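PDB 3DYE: D7 protein from Aedes aegypti, which binds and sequesters biogenic amines and leukotrienes of the vertebrate host, and so modulates blood feeding by female mosquitoes. Local coordinates for residues Gln74-Ala79 with Lys125-Gly130; Lys160-Gly165 with Asp183-Glu188; Tyr266-Ser271 with Ser291-Ile296. All blocks are in the same frame, centred on the assembly; numbering follows the deposited sequence.

Contact 1: Gln74-Ala79 with Lys125-Gly130; sequences QEQFKA and KNLFHG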
loop_
_atom_site.group_PDB
_atom_site.type_symbol
_atom_site.label_atom_id
_atom_site.label_comp_id
_atom_site.label_asym_id
_atom_site.label_seq_id
_atom_site.Cartn_x
_atom_site.Cartn_y
_atom_site.Cartn_z
ATOM N N GLN A 74 -6.284 15.230 13.110
ATOM C CA GLN A 74 -5.788 16.600 12.994
ATOM C C GLN A 74 -4.623 16.692 12.007
ATOM O O GLN A 74 -4.544 17.651 11.237
ATOM C CB GLN A 74 -5.444 17.191 14.360
ATOM C CG GLN A 74 -6.631 17.230 15.349
ATOM C CD GLN A 74 -7.712 18.302 15.079
ATOM O OE1 GLN A 74 -7.720 19.010 14.055
ATOM N NE2 GLN A 74 -8.643 18.411 16.022
ATOM N N GLU A 75 -3.746 15.686 12.001
ATOM C CA GLU A 75 -2.641 15.645 11.026
ATOM C C GLU A 75 -3.164 15.576 9.590
ATOM O O GLU A 75 -2.675 16.277 8.701
ATOM C CB GLU A 75 -1.689 14.480 11.312
ATOM C CG GLU A 75 -0.686 14.760 12.426
ATOM C CD GLU A 75 0.282 15.893 12.090
ATOM O OE1 GLU A 75 0.998 15.810 11.063
ATOM O OE2 GLU A 75 0.326 16.869 12.860
ATOM N N GLN A 76 -4.178 14.748 9.373
ATOM C CA GLN A 76 -4.816 14.640 8.064
ATOM C C GLN A 76 -5.445 15.962 7.603
ATOM O O GLN A 76 -5.325 16.351 6.437
ATOM C CB GLN A 76 -5.854 13.518 8.078
ATOM C CG GLN A 76 -6.341 13.112 6.694
ATOM C CD GLN A 76 -5.292 12.340 5.904
ATOM O OE1 GLN A 76 -4.234 11.979 6.430
ATOM N NE2 GLN A 76 -5.596 12.064 4.641
ATOM N N PHE A 77 -6.105 16.657 8.525
ATOM C CA PHE A 77 -6.759 17.919 8.196
ATOM C C PHE A 77 -5.732 19.006 7.897
ATOM O O PHE A 77 -5.929 19.824 6.993
ATOM C CB PHE A 77 -7.697 18.340 9.330
ATOM C CG PHE A 77 -8.508 19.576 9.032
ATOM C CD1 PHE A 77 -9.087 19.774 7.776
ATOM C CD2 PHE A 77 -8.716 20.527 10.023
ATOM C CE1 PHE A 77 -9.842 20.926 7.512
ATOM C CE2 PHE A 77 -9.468 21.677 9.770
ATOM C CZ PHE A 77 -10.031 21.874 8.515
ATOM N N LYS A 78 -4.644 19.004 8.666
ATOM C CA LYS A 78 -3.515 19.913 8.452
ATOM C C LYS A 78 -2.960 19.771 7.031
ATOM O O LYS A 78 -2.716 20.769 6.351
ATOM C CB LYS A 78 -2.428 19.647 9.501
ATOM C CG LYS A 78 -1.116 20.377 9.279
ATOM C CD LYS A 78 -0.226 20.298 10.508
ATOM C CE LYS A 78 1.179 20.787 10.190
ATOM N NZ LYS A 78 1.950 21.134 11.415
ATOM N N ALA A 79 -2.803 18.528 6.579
ATOM C CA ALA A 79 -2.267 18.256 5.243
ATOM C C ALA A 79 -3.271 18.583 4.136
ATOM O O ALA A 79 -2.872 18.955 3.032
ATOM C CB ALA A 79 -1.816 16.803 5.136
ATOM N N LYS A 125 -14.853 10.267 5.675
ATOM C CA LYS A 125 -14.782 9.902 4.259
ATOM C C LYS A 125 -14.080 10.984 3.436
ATOM O O LYS A 125 -13.182 10.691 2.647
ATOM C CB LYS A 125 -16.192 9.636 3.722
ATOM C CG LYS A 125 -16.265 8.834 2.434
ATOM C CD LYS A 125 -17.709 8.437 2.172
ATOM C CE LYS A 125 -17.816 7.374 1.104
ATOM N NZ LYS A 125 -17.745 7.942 -0.253
ATOM N N ASN A 126 -14.476 12.237 3.641
ATOM C CA ASN A 126 -13.853 13.363 2.946
ATOM C C ASN A 126 -12.372 13.515 3.292
ATOM O O ASN A 126 -11.537 13.640 2.398
ATOM C CB ASN A 126 -14.606 14.664 3.242
ATOM C CG ASN A 126 -15.989 14.699 2.610
ATOM O OD1 ASN A 126 -16.398 13.763 1.921
ATOM N ND2 ASN A 126 -16.723 15.784 2.852
ATOM N N LEU A 127 -12.061 13.473 4.589
ATOM C CA LEU A 127 -10.688 13.635 5.082
ATOM C C LEU A 127 -9.716 12.558 4.605
ATOM O O LEU A 127 -8.545 12.843 4.318
ATOM C CB LEU A 127 -10.670 13.642 6.611
ATOM C CG LEU A 127 -10.723 14.961 7.370
ATOM C CD1 LEU A 127 -10.562 14.669 8.855
ATOM C CD2 LEU A 127 -9.624 15.913 6.901
ATOM N N PHE A 128 -10.190 11.319 4.563
ATOM C CA PHE A 128 -9.316 10.184 4.289
ATOM C C PHE A 128 -9.443 9.644 2.865
ATOM O O PHE A 128 -9.192 8.464 2.596
ATOM C CB PHE A 128 -9.485 9.103 5.369
ATOM C CG PHE A 128 -8.861 9.486 6.681
ATOM C CD1 PHE A 128 -7.499 9.312 6.889
ATOM C CD2 PHE A 128 -9.624 10.057 7.696
ATOM C CE1 PHE A 128 -6.894 9.693 8.098
ATOM C CE2 PHE A 128 -9.030 10.433 8.910
ATOM C CZ PHE A 128 -7.665 10.249 9.106
ATOM N N HIS A 129 -9.801 10.548 1.957
ATOM C CA HIS A 129 -9.767 10.290 0.511
ATOM C C HIS A 129 -10.753 9.207 0.077
ATOM O O HIS A 129 -10.464 8.397 -0.814
ATOM C CB HIS A 129 -8.329 9.998 0.036
ATOM C CG HIS A 129 -7.340 11.053 0.433
ATOM N ND1 HIS A 129 -7.471 12.373 0.060
ATOM C CD2 HIS A 129 -6.191 10.979 1.151
ATOM C CE1 HIS A 129 -6.460 13.071 0.548
ATOM N NE2 HIS A 129 -5.669 12.250 1.216
ATOM N N GLY A 130 -11.925 9.216 0.705
ATOM C CA GLY A 130 -13.012 8.304 0.332
ATOM C C GLY A 130 -14.104 8.957 -0.498
ATOM O O GLY A 130 -15.017 8.272 -0.987
#
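Gln76 reaches from helix 71-79 to the C-terminal end of helix 121-127, and its amide supplies the polar part of the contact. NE2 of Gln76 donates to the carbonyl O of Leu127 at 3.1 Å, with an N-H...O angle of 155°. The acceptor lies close to the plane of the amide, while the donor is tilted moderately from the plane of the Leu127 carbonyl. A bend at chi2 (72°) swings the amide toward this helix end. The same NE2 also donates to the backbone O of Phe4, so this nitrogen ties three parts of the chain together. His129, with its ring turned steeply against the amide, sends its own NE2 weakly to the Phe4 carbonyl as well.

The aromatic contact is a CH-pi interaction. CG of Gln76 sits over one face of the Phe128 ring, 4.0 Å from the centroid, and the amide lies nearly parallel to the ring, with Gln76 CD 3.8 Å from Phe128 CE1. Purely apolar packing is limited to Leu127, whose CD2 comes within 3.9 Å of Phe77 CB; Val89 of helix 86-97 touches both side chains.

Within 125-130, the helix ends in a Schellman-like turn: His129 takes a positive phi (65°), and Gly130 N bonds back to Lys125 O at 2.7 Å. Lys125 NZ closes over the turn, donating to Gly130 O at 2.8 Å from above the carbonyl plane. Gly130 belongs to the leukotriene E4 site, as does Trp37, which packs against Phe128 and Lys125.

The chemistry implies that the carbonyl of the buried Leu127, at a helix end, accepts from the neighbouring helix, and that the stacked ring and the NE2 bonds together fix the rotation of the Gln76 amide beside the lipid pocket.

Contact 2: Lys160-Gly165 with Asp183-Glu188; sequences KYYPAG and DALFKE
The CA atoms of Tyr161 and Leu185 lie 7.0 Å apart, the closest pair of CA atoms across the two segments, where helix 153-161 runs out and helix 184-196 begins. Leu185 wedges its two methyls between consecutive tyrosines. Leu185 CD1 meets the edge of the Tyr161 ring, 3.7 Å from Tyr161 CD1, and Leu185 CD2 rests 3.6 Å from Tyr162 CE1. With CG anti to the backbone nitrogen (chi1 175°), the leucine can send one branch to each ring.

Glu188 crosses the Tyr161 ring at about a right angle, its OE1 3.6 Å from Tyr161 CE1 and its backbone carbonyl carbon over one ring face. The opposite face carries CG of the tyrosine's own neighbour, Lys160. A water joins the Tyr161 hydroxyl to helix 184-196 by donating to Glu188 O at 2.9 Å.

Tyr162 points its hydroxyl at the first turn of the other helix, where Tyr162 OH lies 3.2 Å from Phe186 CA and in the plane of the Phe186 ring, at its edge. Asp183 is the N-cap of that helix: Asp183 OD2 accepts from Phe186 N at 2.9 Å, met from above the carboxylate plane. A second water links the Tyr162 hydroxyl to Asp183 OD2, though the water's bond to the carboxylate is weak.

Tyr162 also meets His189 edge-to-face, and Phe186 lies beside the bound noradrenaline. The disulfide Cys157-Cys192 joins the same two helices, an arrangement that belongs to the disulfide-braced helical fold of the PBP/GOBP family, here beside the amine pocket of the C-terminal half.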
loop_
_atom_site.group_PDB
_atom_site.type_symbol
_atom_site.label_atom_id
_atom_site.label_comp_id
_atom_site.label_asym_id
_atom_site.label_seq_id
_atom_site.Cartn_x
_atom_site.Cartn_y
_atom_site.Cartn_z
ATOM N N LYS A 160 8.979 8.910 -13.722
ATOM C CA LYS A 160 9.494 9.982 -12.900
ATOM C C LYS A 160 11.011 10.146 -13.081
ATOM O O LYS A 160 11.509 11.268 -13.189
ATOM C CB LYS A 160 9.127 9.720 -11.433
ATOM C CG LYS A 160 9.560 10.802 -10.467
ATOM C CD LYS A 160 9.048 10.533 -9.062
ATOM C CE LYS A 160 9.610 11.576 -8.105
ATOM N NZ LYS A 160 9.094 11.378 -6.721
ATOM N N TYR A 161 11.732 9.026 -13.139
ATOM C CA TYR A 161 13.197 9.067 -13.118
ATOM C C TYR A 161 13.870 8.830 -14.460
ATOM O O TYR A 161 15.002 9.268 -14.680
ATOM C CB TYR A 161 13.734 8.108 -12.053
ATOM C CG TYR A 161 13.329 8.538 -10.667
ATOM C CD1 TYR A 161 14.008 9.566 -10.014
ATOM C CD2 TYR A 161 12.249 7.942 -10.021
ATOM C CE1 TYR A 161 13.629 9.984 -8.744
ATOM C CE2 TYR A 161 11.860 8.350 -8.747
ATOM C CZ TYR A 161 12.559 9.375 -8.118
ATOM O OH TYR A 161 12.181 9.784 -6.862
ATOM N N TYR A 162 13.165 8.145 -15.354
ATOM C CA TYR A 162 13.642 7.904 -16.708
ATOM C C TYR A 162 12.533 8.299 -17.687
ATOM O O TYR A 162 11.921 7.437 -18.317
ATOM C CB TYR A 162 14.050 6.436 -16.862
ATOM C CG TYR A 162 15.075 6.015 -15.836
ATOM C CD1 TYR A 162 16.441 6.111 -16.106
ATOM C CD2 TYR A 162 14.679 5.538 -14.582
ATOM C CE1 TYR A 162 17.385 5.731 -15.158
ATOM C CE2 TYR A 162 15.619 5.162 -13.626
ATOM C CZ TYR A 162 16.964 5.266 -13.926
ATOM O OH TYR A 162 17.892 4.898 -12.988
ATOM N N PRO A 163 12.269 9.611 -17.808
ATOM C CA PRO A 163 11.090 10.101 -18.524
ATOM C C PRO A 163 11.115 9.800 -20.015
ATOM O O PRO A 163 12.172 9.843 -20.650
ATOM C CB PRO A 163 11.135 11.617 -18.296
ATOM C CG PRO A 163 12.118 11.834 -17.195
ATOM C CD PRO A 163 13.086 10.719 -17.283
ATOM N N ALA A 164 9.945 9.490 -20.563
ATOM C CA ALA A 164 9.797 9.315 -22.001
ATOM C C ALA A 164 10.236 10.585 -22.734
ATOM O O ALA A 164 9.997 11.704 -22.264
ATOM C CB ALA A 164 8.352 8.954 -22.343
ATOM N N GLY A 165 10.900 10.398 -23.871
ATOM C CA GLY A 165 11.406 11.510 -24.673
ATOM C C GLY A 165 12.775 12.013 -24.240
ATOM O O GLY A 165 13.383 12.828 -24.932
ATOM N N ASP A 183 24.321 4.333 -9.864
ATOM C CA ASP A 183 24.314 5.789 -9.837
ATOM C C ASP A 183 23.213 6.327 -8.920
ATOM O O ASP A 183 22.245 5.616 -8.622
ATOM C CB ASP A 183 24.128 6.315 -11.260
ATOM C CG ASP A 183 22.805 5.879 -11.857
ATOM O OD1 ASP A 183 22.706 4.754 -12.379
ATOM O OD2 ASP A 183 21.845 6.658 -11.776
ATOM N N ALA A 184 23.356 7.587 -8.499
ATOM C CA ALA A 184 22.367 8.255 -7.636
ATOM C C ALA A 184 20.937 8.160 -8.170
ATOM O O ALA A 184 20.002 7.877 -7.413
ATOM C CB ALA A 184 22.753 9.720 -7.403
ATOM N N LEU A 185 20.772 8.391 -9.470
ATOM C CA LEU A 185 19.444 8.360 -10.086
ATOM C C LEU A 185 18.785 6.993 -9.906
ATOM O O LEU A 185 17.622 6.901 -9.507
ATOM C CB LEU A 185 19.515 8.739 -11.570
ATOM C CG LEU A 185 18.220 8.625 -12.383
ATOM C CD1 LEU A 185 17.178 9.616 -11.897
ATOM C CD2 LEU A 185 18.545 8.867 -13.845
ATOM N N PHE A 186 19.541 5.931 -10.170
ATOM C CA PHE A 186 19.005 4.584 -9.994
ATOM C C PHE A 186 18.668 4.277 -8.540
ATOM O O PHE A 186 17.674 3.610 -8.264
ATOM C CB PHE A 186 19.947 3.512 -10.541
ATOM C CG PHE A 186 19.368 2.122 -10.474
ATOM C CD1 PHE A 186 18.322 1.756 -11.313
ATOM C CD2 PHE A 186 19.870 1.180 -9.571
ATOM C CE1 PHE A 186 17.773 0.465 -11.260
ATOM C CE2 PHE A 186 19.343 -0.107 -9.510
ATOM C CZ PHE A 186 18.286 -0.470 -10.356
ATOM N N LYS A 187 19.494 4.763 -7.612
ATOM C CA LYS A 187 19.222 4.553 -6.190
ATOM C C LYS A 187 17.914 5.239 -5.780
ATOM O O LYS A 187 17.135 4.686 -5.003
ATOM C CB LYS A 187 20.404 5.026 -5.330
ATOM C CG LYS A 187 21.668 4.155 -5.490
ATOM C CD LYS A 187 22.843 4.634 -4.636
ATOM C CE LYS A 187 24.085 3.778 -4.898
ATOM N NZ LYS A 187 25.276 4.215 -4.096
ATOM N N GLU A 188 17.674 6.429 -6.329
ATOM C CA GLU A 188 16.436 7.179 -6.099
ATOM C C GLU A 188 15.241 6.451 -6.678
ATOM O O GLU A 188 14.200 6.350 -6.036
ATOM C CB GLU A 188 16.521 8.572 -6.724
ATOM C CG GLU A 188 17.548 9.495 -6.076
ATOM C CD GLU A 188 17.400 10.940 -6.524
ATOM O OE1 GLU A 188 16.245 11.390 -6.690
ATOM O OE2 GLU A 188 18.436 11.628 -6.697
HETATM O O HOH W 1 12.632 8.083 -4.396
HETATM O O HOH W 2 20.421 5.372 -13.650
#

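Contact 3: Tyr266-Ser271 with Ser291-Ile296; sequences YREVRS and SQVMEI. With LNR (L-norepinephrine), chain F.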
loop_
_atom_site.group_PDB
_atom_site.type_symbol
_atom_site.label_atom_id
_atom_site.label_comp_id
_atom_site.label_asym_id
_atom_site.label_seq_id
_atom_site.Cartn_x
_atom_site.Cartn_y
_atom_site.Cartn_z
ATOM N N TYR A 266 5.230 -10.428 -10.486
ATOM C CA TYR A 266 3.809 -10.561 -10.154
ATOM C C TYR A 266 3.328 -9.333 -9.384
ATOM O O TYR A 266 2.230 -8.837 -9.634
ATOM C CB TYR A 266 3.536 -11.842 -9.353
ATOM C CG TYR A 266 2.063 -12.215 -9.189
ATOM C CD1 TYR A 266 1.130 -11.970 -10.203
ATOM C CD2 TYR A 266 1.610 -12.850 -8.026
ATOM C CE1 TYR A 266 -0.226 -12.340 -10.055
ATOM C CE2 TYR A 266 0.260 -13.230 -7.871
ATOM C CZ TYR A 266 -0.648 -12.967 -8.885
ATOM O OH TYR A 266 -1.970 -13.336 -8.719
ATOM N N ARG A 267 4.155 -8.835 -8.465
ATOM C CA ARG A 267 3.799 -7.623 -7.716
ATOM C C ARG A 267 3.570 -6.454 -8.675
ATOM O O ARG A 267 2.612 -5.693 -8.514
ATOM C CB ARG A 267 4.866 -7.272 -6.669
ATOM C CG ARG A 267 4.510 -6.056 -5.781
ATOM C CD ARG A 267 3.092 -6.156 -5.188
ATOM N NE ARG A 267 2.748 -5.031 -4.316
ATOM C CZ ARG A 267 3.062 -4.958 -3.023
ATOM N NH1 ARG A 267 3.732 -5.947 -2.441
ATOM N NH2 ARG A 267 2.697 -3.901 -2.306
ATOM N N GLU A 268 4.455 -6.310 -9.662
ATOM C CA GLU A 268 4.291 -5.261 -10.681
ATOM C C GLU A 268 2.903 -5.317 -11.324
ATOM O O GLU A 268 2.223 -4.296 -11.427
ATOM C CB GLU A 268 5.374 -5.357 -11.755
ATOM C CG GLU A 268 5.373 -4.163 -12.715
ATOM C CD GLU A 268 6.312 -4.319 -13.897
ATOM O OE1 GLU A 268 7.061 -5.316 -13.963
ATOM O OE2 GLU A 268 6.302 -3.428 -14.773
ATOM N N VAL A 269 2.493 -6.513 -11.748
ATOM C CA VAL A 269 1.171 -6.727 -12.341
ATOM C C VAL A 269 0.047 -6.320 -11.384
ATOM O O VAL A 269 -0.890 -5.615 -11.777
ATOM C CB VAL A 269 0.988 -8.195 -12.818
ATOM C CG1 VAL A 269 -0.457 -8.469 -13.226
ATOM C CG2 VAL A 269 1.954 -8.499 -13.983
ATOM N N ARG A 270 0.154 -6.743 -10.127
ATOM C CA ARG A 270 -0.887 -6.460 -9.135
ATOM C C ARG A 270 -0.885 -4.993 -8.688
ATOM O O ARG A 270 -1.918 -4.464 -8.269
ATOM C CB ARG A 270 -0.785 -7.422 -7.940
ATOM C CG ARG A 270 -1.050 -8.876 -8.339
ATOM C CD ARG A 270 -1.027 -9.844 -7.160
ATOM N NE ARG A 270 0.338 -10.090 -6.701
ATOM C CZ ARG A 270 0.866 -9.537 -5.614
ATOM N NH1 ARG A 270 0.134 -8.743 -4.846
ATOM N NH2 ARG A 270 2.111 -9.813 -5.269
ATOM N N SER A 271 0.269 -4.334 -8.798
ATOM C CA SER A 271 0.376 -2.916 -8.451
ATOM C C SER A 271 -0.409 -2.039 -9.432
ATOM O O SER A 271 -0.714 -0.881 -9.128
ATOM C CB SER A 271 1.844 -2.468 -8.399
ATOM O OG SER A 271 2.359 -2.159 -9.685
ATOM N N SER A 291 3.836 -13.248 -19.809
ATOM C CA SER A 291 3.322 -12.571 -20.998
ATOM C C SER A 291 3.126 -11.072 -20.766
ATOM O O SER A 291 3.593 -10.249 -21.559
ATOM C CB SER A 291 2.004 -13.218 -21.441
ATOM O OG SER A 291 1.488 -12.602 -22.611
ATOM N N GLN A 292 2.447 -10.734 -19.672
ATOM C CA GLN A 292 2.123 -9.345 -19.337
ATOM C C GLN A 292 3.371 -8.490 -19.129
ATOM O O GLN A 292 3.465 -7.379 -19.655
ATOM C CB GLN A 292 1.239 -9.283 -18.086
ATOM C CG GLN A 292 -0.084 -10.025 -18.209
ATOM C CD GLN A 292 -0.841 -10.084 -16.898
ATOM O OE1 GLN A 292 -1.393 -9.083 -16.439
ATOM N NE2 GLN A 292 -0.879 -11.265 -16.291
ATOM N N VAL A 293 4.323 -9.016 -18.364
ATOM C CA VAL A 293 5.543 -8.282 -18.020
ATOM C C VAL A 293 6.425 -8.055 -19.253
ATOM O O VAL A 293 7.025 -6.989 -19.399
ATOM C CB VAL A 293 6.317 -8.970 -16.859
ATOM C CG1 VAL A 293 7.680 -8.326 -16.633
ATOM C CG2 VAL A 293 5.499 -8.912 -15.575
ATOM N N MET A 294 6.477 -9.046 -20.144
ATOM C CA MET A 294 7.197 -8.912 -21.412
ATOM C C MET A 294 6.575 -7.839 -22.305
ATOM O O MET A 294 7.287 -7.133 -23.024
ATOM C CB MET A 294 7.251 -10.249 -22.155
ATOM C CG MET A 294 8.318 -11.206 -21.639
ATOM S SD MET A 294 8.446 -12.716 -22.621
ATOM C CE MET A 294 9.147 -12.088 -24.151
ATOM N N GLU A 295 5.248 -7.724 -22.255
ATOM C CA GLU A 295 4.522 -6.693 -22.997
ATOM C C GLU A 295 4.859 -5.301 -22.461
ATOM O O GLU A 295 5.022 -4.357 -23.235
ATOM C CB GLU A 295 3.012 -6.950 -22.935
ATOM C CG GLU A 295 2.194 -6.215 -23.998
ATOM C CD GLU A 295 0.704 -6.542 -23.946
ATOM O OE1 GLU A 295 0.273 -7.293 -23.040
ATOM O OE2 GLU A 295 -0.041 -6.044 -24.819
ATOM N N ILE A 296 4.971 -5.184 -21.139
ATOM C CA ILE A 296 5.381 -3.928 -20.502
ATOM C C ILE A 296 6.839 -3.591 -20.852
ATOM O O ILE A 296 7.169 -2.423 -21.090
ATOM C CB ILE A 296 5.174 -3.952 -18.958
ATOM C CG1 ILE A 296 3.714 -4.280 -18.616
ATOM C CG2 ILE A 296 5.569 -2.607 -18.343
ATOM C CD1 ILE A 296 3.495 -4.809 -17.198
HETATM O OAC LNR F . 11.877 -0.211 -12.781
HETATM C CAJ LNR F . 12.218 -1.452 -12.342
HETATM C CAG LNR F . 11.657 -2.590 -12.918
HETATM C CAI LNR F . 13.132 -1.622 -11.320
HETATM O OAB LNR F . 13.729 -0.559 -10.714
HETATM C CAE LNR F . 13.447 -2.912 -10.912
HETATM C CAF LNR F . 12.903 -3.941 -11.473
HETATM C CAK LNR F . 12.039 -3.841 -12.430
HETATM C CAL LNR F . 11.482 -5.099 -12.985
HETATM O OAD LNR F . 12.484 -5.711 -13.795
HETATM C CAH LNR F . 10.214 -4.876 -13.806
HETATM N NAA LNR F . 9.509 -6.135 -13.973
#
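A carboxylate is buried among aliphatic groups here: Glu268 extends from helix 257-271 toward Val293 and Ile296 of helix 286-300, in the C-terminal, amine-binding half of this all-helical odorant-binding-protein fold. Its charge is answered from other directions. Glu268 OE1 accepts a hydrogen bond from the amine NAA of L-norepinephrine at 2.6 Å, and OE2 forms a salt bridge with Arg176. Both partners would be expected to favour the charged form of the acid.

The glutamate leaves its helix with CG opposite the backbone nitrogen (chi1 -171°) and runs on extended, which carries the carboxylate across to the other helix. Ile296 comes from the opposite direction and lays CG2 3.7 Å from Glu268 OE2. Val293 stands by the other oxygen, its CG1 4.1 Å from Glu268 OE1. Val293 CG1 is also 3.9 Å from NAA of the ligand, so helix 286-300 lends an apolar wall to the amine end of the pocket. Noradrenaline is further held by hydrogen bonds to Glu158, His189 and the backbone O of Arg176.

Beside the carboxylate the two helices pack through Val269. The short helical segments cross at 77°, with their axes 10.0 Å apart, a steep angle that confines the touching residues to a small patch. Val269 CG2 meets Val293 CG2, methyl to methyl, at 3.9 Å, and Val289, one turn earlier on helix 286-300, also touches Val269. The Gln292 side chain passes across Val269 at about a right angle; its NE2 is engaged at home, donating to Ala288 O. The carbonyl end of the amide lies nearer the valine, with Gln292 OE1 3.4 Å from Val269 CG1.

In the fold
Read from the N terminus, the three contacts follow in series, and none nests in or crosses another. Contact 1 closes a mostly helical loop of 45 residues and ties helix 71-79 to the end of helix 121-127 in the lipid-binding half. Contact 2 then closes 17 largely non-helical residues, joining helices 153-161 and 184-196. Contact 3 comes last, bridging the 19 residues between its two segments, on helices 257-271 and 286-300. Contacts 2 and 3, with centres 20 Å apart, lie around the noradrenaline pocket without touching each other. Contact 1, its centre 32 Å from that of contact 3 across the chain's centre, borders the separate leukotriene site.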